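Local structure of serine protease pet (Escherichia coli, 4OM9) at residues 65-70 with 105-110; 88-93 with 110-115. The protein acts as a secreted autotransporter enterotoxin, a serine protease of the immunoglobulin A1 protease family that probably cleaves the host cytoskeletal protein alpha-fodrin. All blocks are in the same frame, centred on the assembly; numbering follows the deposited sequence.

How the contacts relate
From the N terminus, the chain runs through strand 66-70, turns out to strands 82-85 and 88-97, and returns along strand 102-107 before running on into the irregular chain 110-115. Contact 1 closes the longer loop, setting strand 102-107 between 66-70 and 88-97 in a five-stranded antiparallel sheet. Contact 2 closes a shorter one, bringing 110-115 against the Y90 and T88 side chains of strand 88-97. Because their segments alternate along the chain, the two loops cross. They share Y110, and their centres lie about 7 Å apart. N108 N probably bonds to T91 O at 2.6 Å, linking the two contacts within the protease-family region.

Contact 1 (65-70 with 105-110); sequences AYAVTV and QRLNKY
Strands 66-70 and 105-107 run antiparallel, their axes 140° apart, with A67 and Q105 as a hydrogen-bonded pair and Y66 and R106 as the adjoining non-hydrogen-bonded pair. Q105 N donates to A67 O at 2.7 Å, A67 N returns a bond to Q105 O, and L107 N reaches A65 O at 2.6 Å. On the face carrying Y66 and R106, the arginine starts with CG anti to its backbone N (chi1 169°) and bends at chi2, which lays CD 3.5 Å from Y66 CE1. Its NH1 then donates to Y66 OH at 3.1 Å, within the guanidinium plane, although ring and guanidinium stand 80° apart. A65 CB sits over the centre of one guanidinium face, 3.6 Å from R106 NE, and meets the edge of the Y110 ring at CD1. A salt bridge to D294 and a cation-pi contact with F257 further anchor the arginine. On the other face, Q105 OE1 approaches T69 CG2 to 3.4 Å, while its NE2 bonds to A80 O and probably to Q92 OE1. The pairing is that of neighbouring strands in an antiparallel five-stranded sheet, consistent with one of the two beta domains of a PA-clan, chymotrypsin-like protease.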
ATOM      1  N   ALA A  65     -21.621 -22.173 -17.019  1.00 32.48           N
ATOM      2  CA  ALA A  65     -21.579 -23.577 -16.649  1.00 32.54           C
ATOM      3  C   ALA A  65     -20.632 -24.391 -17.525  1.00 32.20           C
ATOM      4  O   ALA A  65     -20.665 -25.611 -17.469  1.00 32.45           O
ATOM      5  CB  ALA A  65     -22.990 -24.185 -16.699  1.00 33.44           C
ATOM      6  N   TYR A  66     -19.794 -23.735 -18.321  1.00 31.74           N
ATOM      7  CA  TYR A  66     -18.978 -24.458 -19.314  1.00 31.56           C
ATOM      8  C   TYR A  66     -17.468 -24.416 -19.088  1.00 30.91           C
ATOM      9  O   TYR A  66     -16.906 -23.450 -18.543  1.00 30.51           O
ATOM     10  CB  TYR A  66     -19.293 -23.941 -20.721  1.00 31.82           C
ATOM     11  CG  TYR A  66     -20.746 -24.172 -21.098  1.00 32.89           C
ATOM     12  CD1 TYR A  66     -21.223 -25.456 -21.346  1.00 33.18           C
ATOM     13  CD2 TYR A  66     -21.642 -23.114 -21.173  1.00 33.07           C
ATOM     14  CE1 TYR A  66     -22.549 -25.674 -21.679  1.00 35.33           C
ATOM     15  CE2 TYR A  66     -22.961 -23.321 -21.493  1.00 33.97           C
ATOM     16  CZ  TYR A  66     -23.418 -24.603 -21.760  1.00 34.46           C
ATOM     17  OH  TYR A  66     -24.746 -24.794 -22.089  1.00 35.49           O
ATOM     18  N   ALA A  67     -16.837 -25.511 -19.487  1.00 30.95           N
ATOM     19  CA  ALA A  67     -15.411 -25.717 -19.368  1.00 30.55           C
ATOM     20  C   ALA A  67     -14.937 -26.572 -20.540  1.00 30.78           C
ATOM     21  O   ALA A  67     -15.722 -27.284 -21.183  1.00 31.31           O
ATOM     22  CB  ALA A  67     -15.068 -26.377 -18.067  1.00 30.59           C
ATOM     23  N   VAL A  68     -13.640 -26.510 -20.787  1.00 30.49           N
ATOM     24  CA  VAL A  68     -13.019 -27.180 -21.916  1.00 30.74           C
ATOM     25  C   VAL A  68     -11.818 -27.970 -21.429  1.00 30.81           C
ATOM     26  O   VAL A  68     -11.067 -27.521 -20.551  1.00 30.47           O
ATOM     27  CB  VAL A  68     -12.597 -26.167 -22.998  1.00 30.51           C
ATOM     28  CG1 VAL A  68     -11.744 -26.823 -24.029  1.00 34.19           C
ATOM     29  CG2 VAL A  68     -13.815 -25.606 -23.680  1.00 30.74           C
ATOM     30  N   THR A  69     -11.652 -29.161 -21.979  1.00 31.38           N
ATOM     31  CA  THR A  69     -10.547 -30.009 -21.615  1.00 31.70           C
ATOM     32  C   THR A  69     -10.208 -30.965 -22.785  1.00 32.36           C
ATOM     33  O   THR A  69     -10.408 -30.645 -23.954  1.00 32.36           O
ATOM     34  CB  THR A  69     -10.866 -30.782 -20.312  1.00 32.05           C
ATOM     35  OG1 THR A  69      -9.711 -31.500 -19.871  1.00 32.47           O
ATOM     36  CG2 THR A  69     -12.091 -31.756 -20.477  1.00 32.74           C
ATOM     37  N   VAL A  70      -9.672 -32.126 -22.477  1.00 33.04           N
ATOM     38  CA  VAL A  70      -9.388 -33.067 -23.525  1.00 33.82           C
ATOM     39  C   VAL A  70     -10.260 -34.296 -23.265  1.00 35.32           C
ATOM     40  O   VAL A  70     -10.722 -34.482 -22.128  1.00 34.74           O
ATOM     41  CB  VAL A  70      -7.873 -33.360 -23.576  1.00 34.13           C
ATOM     42  CG1 VAL A  70      -7.558 -34.817 -23.343  1.00 38.47           C
ATOM     43  CG2 VAL A  70      -7.307 -32.819 -24.859  1.00 33.97           C
ATOM     44  N   GLN A 105     -17.458 -29.201 -21.979  1.00 32.76           N
ATOM     45  CA  GLN A 105     -18.104 -29.741 -20.804  1.00 33.08           C
ATOM     46  C   GLN A 105     -19.202 -28.818 -20.294  1.00 33.05           C
ATOM     47  O   GLN A 105     -19.063 -27.583 -20.324  1.00 32.52           O
ATOM     48  CB  GLN A 105     -17.084 -29.963 -19.679  1.00 32.71           C
ATOM     49  CG  GLN A 105     -16.024 -31.032 -19.921  1.00 32.99           C
ATOM     50  CD  GLN A 105     -15.025 -31.080 -18.770  1.00 32.72           C
ATOM     51  OE1 GLN A 105     -14.343 -30.093 -18.484  1.00 32.02           O
ATOM     52  NE2 GLN A 105     -14.957 -32.215 -18.087  1.00 33.40           N
ATOM     53  N   ARG A 106     -20.292 -29.428 -19.822  1.00 33.76           N
ATOM     54  CA  ARG A 106     -21.318 -28.717 -19.082  1.00 33.89           C
ATOM     55  C   ARG A 106     -21.194 -29.103 -17.616  1.00 33.89           C
ATOM     56  O   ARG A 106     -21.336 -30.279 -17.261  1.00 34.50           O
ATOM     57  CB  ARG A 106     -22.727 -29.054 -19.608  1.00 34.86           C
ATOM     58  CG  ARG A 106     -23.885 -28.558 -18.713  1.00 35.27           C
ATOM     59  CD  ARG A 106     -24.312 -27.107 -19.019  1.00 35.10           C
ATOM     60  NE  ARG A 106     -25.273 -26.625 -18.029  1.00 35.52           N
ATOM     61  CZ  ARG A 106     -26.054 -25.553 -18.157  1.00 36.07           C
ATOM     62  NH1 ARG A 106     -26.015 -24.804 -19.252  1.00 35.86           N
ATOM     63  NH2 ARG A 106     -26.885 -25.226 -17.163  1.00 36.34           N
ATOM     64  N   LEU A 107     -20.965 -28.119 -16.761  1.00 33.35           N
ATOM     65  CA  LEU A 107     -20.862 -28.370 -15.338  1.00 33.42           C
ATOM     66  C   LEU A 107     -22.241 -28.282 -14.683  1.00 34.11           C
ATOM     67  O   LEU A 107     -23.129 -27.597 -15.188  1.00 34.33           O
ATOM     68  CB  LEU A 107     -19.880 -27.380 -14.708  1.00 32.64           C
ATOM     69  CG  LEU A 107     -18.407 -27.466 -15.156  1.00 32.06           C
ATOM     70  CD1 LEU A 107     -17.602 -26.287 -14.629  1.00 31.41           C
ATOM     71  CD2 LEU A 107     -17.765 -28.792 -14.726  1.00 32.41           C
ATOM     72  N   ASN A 108     -22.421 -28.970 -13.562  1.00 34.58           N
ATOM     73  CA  ASN A 108     -23.718 -29.001 -12.871  1.00 36.08           C
ATOM     74  C   ASN A 108     -24.237 -27.618 -12.396  1.00 35.20           C
ATOM     75  O   ASN A 108     -25.446 -27.433 -12.300  1.00 35.92           O
ATOM     76  CB  ASN A 108     -23.654 -29.945 -11.665  1.00 35.95           C
ATOM     77  CG  ASN A 108     -22.646 -29.490 -10.644  1.00 35.37           C
ATOM     78  OD1 ASN A 108     -21.586 -28.979 -11.004  1.00 34.55           O
ATOM     79  ND2 ASN A 108     -22.977 -29.638  -9.362  1.00 40.69           N
ATOM     80  N   LYS A 109     -23.329 -26.672 -12.118  1.00 37.65           N
ATOM     81  CA  LYS A 109     -23.706 -25.316 -11.668  1.00 37.72           C
ATOM     82  C   LYS A 109     -22.881 -24.210 -12.325  1.00 36.44           C
ATOM     83  O   LYS A 109     -21.823 -24.475 -12.877  1.00 33.74           O
ATOM     84  CB  LYS A 109     -23.574 -25.190 -10.143  1.00 36.49           C
ATOM     85  CG  LYS A 109     -24.693 -25.874  -9.355  1.00 43.87           C
ATOM     86  CD  LYS A 109     -24.408 -25.796  -7.862  1.00 43.01           C
ATOM     87  CE  LYS A 109     -25.487 -25.012  -7.116  1.00 44.50           C
ATOM     88  NZ  LYS A 109     -25.057 -24.734  -5.708  1.00 44.57           N
ATOM     89  N   TYR A 110     -23.379 -22.976 -12.275  1.00 33.68           N
ATOM     90  CA  TYR A 110     -22.658 -21.850 -12.866  1.00 33.13           C
ATOM     91  C   TYR A 110     -21.400 -21.559 -12.057  1.00 32.51           C
ATOM     92  O   TYR A 110     -21.455 -21.467 -10.829  1.00 32.72           O
ATOM     93  CB  TYR A 110     -23.518 -20.578 -12.919  1.00 33.66           C
ATOM     94  CG  TYR A 110     -24.770 -20.672 -13.745  1.00 34.44           C
ATOM     95  CD1 TYR A 110     -24.876 -21.583 -14.794  1.00 34.46           C
ATOM     96  CD2 TYR A 110     -25.864 -19.844 -13.469  1.00 35.31           C
ATOM     97  CE1 TYR A 110     -26.057 -21.664 -15.543  1.00 38.41           C
ATOM     98  CE2 TYR A 110     -27.022 -19.909 -14.206  1.00 36.18           C
ATOM     99  CZ  TYR A 110     -27.133 -20.825 -15.244  1.00 41.00           C
ATOM    100  OH  TYR A 110     -28.320 -20.888 -15.972  1.00 37.37           O
TER

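Contact 2 (88-93 with 110-115); sequences TQYTQI and YVVETR
Y90 and E113 approach from opposite directions, the phenol end of the ring meeting the carboxylate with the two planes 82° apart. The contact joins strand 88-97, next to the outermost strand 82-85 of an antiparallel sheet consistent with a beta domain of a chymotrypsin-like (PA-clan) protease, to the irregular chain 110-115 that follows strand 102-107. Y90 OH donates at 2.7 Å to E113 OE1, which accepts on its syn lone pair. The glutamate is folded to present both oxygens: with CG beside the backbone N, the bend at chi2 sets them against the strand's hydroxyls. V111 crosses the tyrosine obliquely and sets CG2 over the middle of one ring face, a CH-pi contact of 4.0 Å to the centroid, only 10° from the ring normal. At the ring edge, CE2 lies 3.3 Å from the carbonyl oxygen of Y110, which also accepts a hydrogen bond from H362 ND1. The phenol is thus held at its hydroxyl by a carboxylate and over a face by a methyl group, which together limit its tilt and rotation. K380 and Y398 also bond to the T88 hydroxyl and to E113 OE2 respectively, tying this corner to strands 379-381 and 397-399 of the beta-helix. Two residues before Y90, T88 OG1 donates to E113 OE2 at 2.7 Å, meeting the syn side 19° out of the carboxylate plane.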
ATOM      1  N   THR A  88     -15.349 -23.852  -4.286  1.00 34.06           N
ATOM      2  CA  THR A  88     -16.533 -24.489  -4.855  1.00 35.65           C
ATOM      3  C   THR A  88     -16.179 -25.661  -5.751  1.00 33.05           C
ATOM      4  O   THR A  88     -15.230 -25.580  -6.539  1.00 32.85           O
ATOM      5  CB  THR A  88     -17.371 -23.481  -5.648  1.00 32.81           C
ATOM      6  OG1 THR A  88     -17.563 -22.299  -4.852  1.00 33.00           O
ATOM      7  CG2 THR A  88     -18.725 -24.099  -6.035  1.00 33.19           C
ATOM      8  N   GLN A  89     -16.945 -26.744  -5.601  1.00 37.55           N
ATOM      9  CA  GLN A  89     -16.805 -27.962  -6.392  1.00 39.66           C
ATOM     10  C   GLN A  89     -17.840 -28.029  -7.504  1.00 34.82           C
ATOM     11  O   GLN A  89     -19.010 -27.771  -7.289  1.00 34.71           O
ATOM     12  CB  GLN A  89     -16.933 -29.205  -5.510  1.00 39.96           C
ATOM     13  CG  GLN A  89     -15.644 -29.646  -4.841  1.00 50.96           C
ATOM     14  CD  GLN A  89     -15.082 -28.608  -3.890  1.00 56.97           C
ATOM     15  OE1 GLN A  89     -13.936 -28.155  -4.041  1.00 58.10           O
ATOM     16  NE2 GLN A  89     -15.881 -28.226  -2.898  1.00 59.41           N
ATOM     17  N   TYR A  90     -17.406 -28.389  -8.699  1.00 33.34           N
ATOM     18  CA  TYR A  90     -18.314 -28.482  -9.818  1.00 33.32           C
ATOM     19  C   TYR A  90     -18.169 -29.856 -10.478  1.00 36.31           C
ATOM     20  O   TYR A  90     -17.083 -30.467 -10.482  1.00 34.13           O
ATOM     21  CB  TYR A  90     -18.048 -27.374 -10.840  1.00 32.52           C
ATOM     22  CG  TYR A  90     -18.178 -25.970 -10.302  1.00 32.20           C
ATOM     23  CD1 TYR A  90     -17.094 -25.324  -9.707  1.00 31.83           C
ATOM     24  CD2 TYR A  90     -19.381 -25.275 -10.404  1.00 32.41           C
ATOM     25  CE1 TYR A  90     -17.208 -24.044  -9.224  1.00 31.67           C
ATOM     26  CE2 TYR A  90     -19.507 -23.981  -9.920  1.00 32.28           C
ATOM     27  CZ  TYR A  90     -18.429 -23.373  -9.328  1.00 31.91           C
ATOM     28  OH  TYR A  90     -18.557 -22.087  -8.846  1.00 31.92           O
ATOM     29  N   THR A  91     -19.272 -30.340 -11.033  1.00 34.28           N
ATOM     30  CA  THR A  91     -19.288 -31.667 -11.614  1.00 34.94           C
ATOM     31  C   THR A  91     -19.706 -31.583 -13.078  1.00 34.78           C
ATOM     32  O   THR A  91     -20.694 -30.923 -13.401  1.00 34.74           O
ATOM     33  CB  THR A  91     -20.233 -32.595 -10.814  1.00 36.44           C
ATOM     34  OG1 THR A  91     -19.622 -32.909  -9.554  1.00 39.88           O
ATOM     35  CG2 THR A  91     -20.525 -33.892 -11.581  1.00 36.92           C
ATOM     36  N   GLN A  92     -18.939 -32.221 -13.959  1.00 34.77           N
ATOM     37  CA  GLN A  92     -19.335 -32.371 -15.357  1.00 34.87           C
ATOM     38  C   GLN A  92     -20.600 -33.234 -15.432  1.00 35.95           C
ATOM     39  O   GLN A  92     -20.610 -34.350 -14.928  1.00 36.79           O
ATOM     40  CB  GLN A  92     -18.208 -33.013 -16.187  1.00 34.85           C
ATOM     41  CG  GLN A  92     -18.623 -33.436 -17.595  1.00 35.24           C
ATOM     42  CD  GLN A  92     -17.655 -34.452 -18.239  1.00 35.67           C
ATOM     43  OE1 GLN A  92     -16.450 -34.219 -18.304  1.00 36.12           O
ATOM     44  NE2 GLN A  92     -18.193 -35.581 -18.710  1.00 37.53           N
ATOM     45  N   ILE A  93     -21.662 -32.733 -16.047  1.00 36.07           N
ATOM     46  CA  ILE A  93     -22.858 -33.556 -16.161  1.00 37.22           C
ATOM     47  C   ILE A  93     -23.220 -33.803 -17.613  1.00 37.59           C
ATOM     48  O   ILE A  93     -24.150 -34.530 -17.902  1.00 38.65           O
ATOM     49  CB  ILE A  93     -24.081 -32.935 -15.400  1.00 37.51           C
ATOM     50  CG1 ILE A  93     -24.358 -31.502 -15.863  1.00 36.81           C
ATOM     51  CG2 ILE A  93     -23.851 -33.006 -13.914  1.00 37.52           C
ATOM     52  CD1 ILE A  93     -25.482 -31.400 -16.881  1.00 37.48           C
ATOM     53  N   TYR A 110     -23.379 -22.976 -12.275  1.00 33.68           N
ATOM     54  CA  TYR A 110     -22.658 -21.850 -12.866  1.00 33.13           C
ATOM     55  C   TYR A 110     -21.400 -21.559 -12.057  1.00 32.51           C
ATOM     56  O   TYR A 110     -21.455 -21.467 -10.829  1.00 32.72           O
ATOM     57  CB  TYR A 110     -23.518 -20.578 -12.919  1.00 33.66           C
ATOM     58  CG  TYR A 110     -24.770 -20.672 -13.745  1.00 34.44           C
ATOM     59  CD1 TYR A 110     -24.876 -21.583 -14.794  1.00 34.46           C
ATOM     60  CD2 TYR A 110     -25.864 -19.844 -13.469  1.00 35.31           C
ATOM     61  CE1 TYR A 110     -26.057 -21.664 -15.543  1.00 38.41           C
ATOM     62  CE2 TYR A 110     -27.022 -19.909 -14.206  1.00 36.18           C
ATOM     63  CZ  TYR A 110     -27.133 -20.825 -15.244  1.00 41.00           C
ATOM     64  OH  TYR A 110     -28.320 -20.888 -15.972  1.00 37.37           O
ATOM     65  N   VAL A 111     -20.275 -21.392 -12.739  1.00 31.87           N
ATOM     66  CA  VAL A 111     -19.041 -21.070 -12.037  1.00 31.41           C
ATOM     67  C   VAL A 111     -19.021 -19.629 -11.530  1.00 31.51           C
ATOM     68  O   VAL A 111     -19.144 -18.667 -12.291  1.00 31.56           O
ATOM     69  CB  VAL A 111     -17.822 -21.313 -12.917  1.00 30.82           C
ATOM     70  CG1 VAL A 111     -16.529 -20.854 -12.190  1.00 30.47           C
ATOM     71  CG2 VAL A 111     -17.750 -22.779 -13.258  1.00 30.86           C
ATOM     72  N   VAL A 112     -18.836 -19.489 -10.231  1.00 31.68           N
ATOM     73  CA  VAL A 112     -18.889 -18.183  -9.612  1.00 31.96           C
ATOM     74  C   VAL A 112     -17.503 -17.501  -9.605  1.00 31.54           C
ATOM     75  O   VAL A 112     -17.421 -16.277  -9.672  1.00 31.75           O
ATOM     76  CB  VAL A 112     -19.475 -18.317  -8.182  1.00 32.53           C
ATOM     77  CG1 VAL A 112     -19.072 -17.183  -7.290  1.00 33.11           C
ATOM     78  CG2 VAL A 112     -20.981 -18.400  -8.252  1.00 33.40           C
ATOM     79  N   GLU A 113     -16.429 -18.286  -9.575  1.00 31.09           N
ATOM     80  CA  GLU A 113     -15.068 -17.738  -9.323  1.00 30.85           C
ATOM     81  C   GLU A 113     -14.397 -17.015 -10.486  1.00 30.54           C
ATOM     82  O   GLU A 113     -13.581 -16.130 -10.260  1.00 30.60           O
ATOM     83  CB  GLU A 113     -14.118 -18.848  -8.852  1.00 30.66           C
ATOM     84  CG  GLU A 113     -14.459 -19.432  -7.473  1.00 31.13           C
ATOM     85  CD  GLU A 113     -15.799 -20.192  -7.431  1.00 31.42           C
ATOM     86  OE1 GLU A 113     -16.397 -20.462  -8.503  1.00 31.25           O
ATOM     87  OE2 GLU A 113     -16.248 -20.508  -6.307  1.00 31.93           O
ATOM     88  N   THR A 114     -14.694 -17.407 -11.722  1.00 31.50           N
ATOM     89  CA  THR A 114     -14.032 -16.802 -12.875  1.00 32.70           C
ATOM     90  C   THR A 114     -15.020 -16.578 -13.993  1.00 35.45           C
ATOM     91  O   THR A 114     -16.025 -17.287 -14.086  1.00 36.90           O
ATOM     92  CB  THR A 114     -12.853 -17.665 -13.385  1.00 32.90           C
ATOM     93  OG1 THR A 114     -12.462 -17.224 -14.693  1.00 36.03           O
ATOM     94  CG2 THR A 114     -13.224 -19.134 -13.449  1.00 31.03           C
ATOM     95  N   ARG A 115     -14.764 -15.583 -14.838  1.00 31.03           N
ATOM     96  CA  ARG A 115     -15.654 -15.349 -15.969  1.00 33.19           C
ATOM     97  C   ARG A 115     -15.250 -16.217 -17.161  1.00 34.21           C
ATOM     98  O   ARG A 115     -15.933 -16.223 -18.193  1.00 31.34           O
ATOM     99  CB  ARG A 115     -15.689 -13.872 -16.360  1.00 32.87           C
ATOM    100  CG  ARG A 115     -16.690 -13.044 -15.543  1.00 33.95           C
ATOM    101  CD  ARG A 115     -16.187 -12.811 -14.142  1.00 31.92           C
ATOM    102  NE  ARG A 115     -14.993 -11.966 -14.165  1.00 34.98           N
ATOM    103  CZ  ARG A 115     -14.021 -11.979 -13.250  1.00 36.88           C
ATOM    104  NH1 ARG A 115     -14.059 -12.809 -12.212  1.00 34.99           N
ATOM    105  NH2 ARG A 115     -12.989 -11.162 -13.392  1.00 36.45           N
TER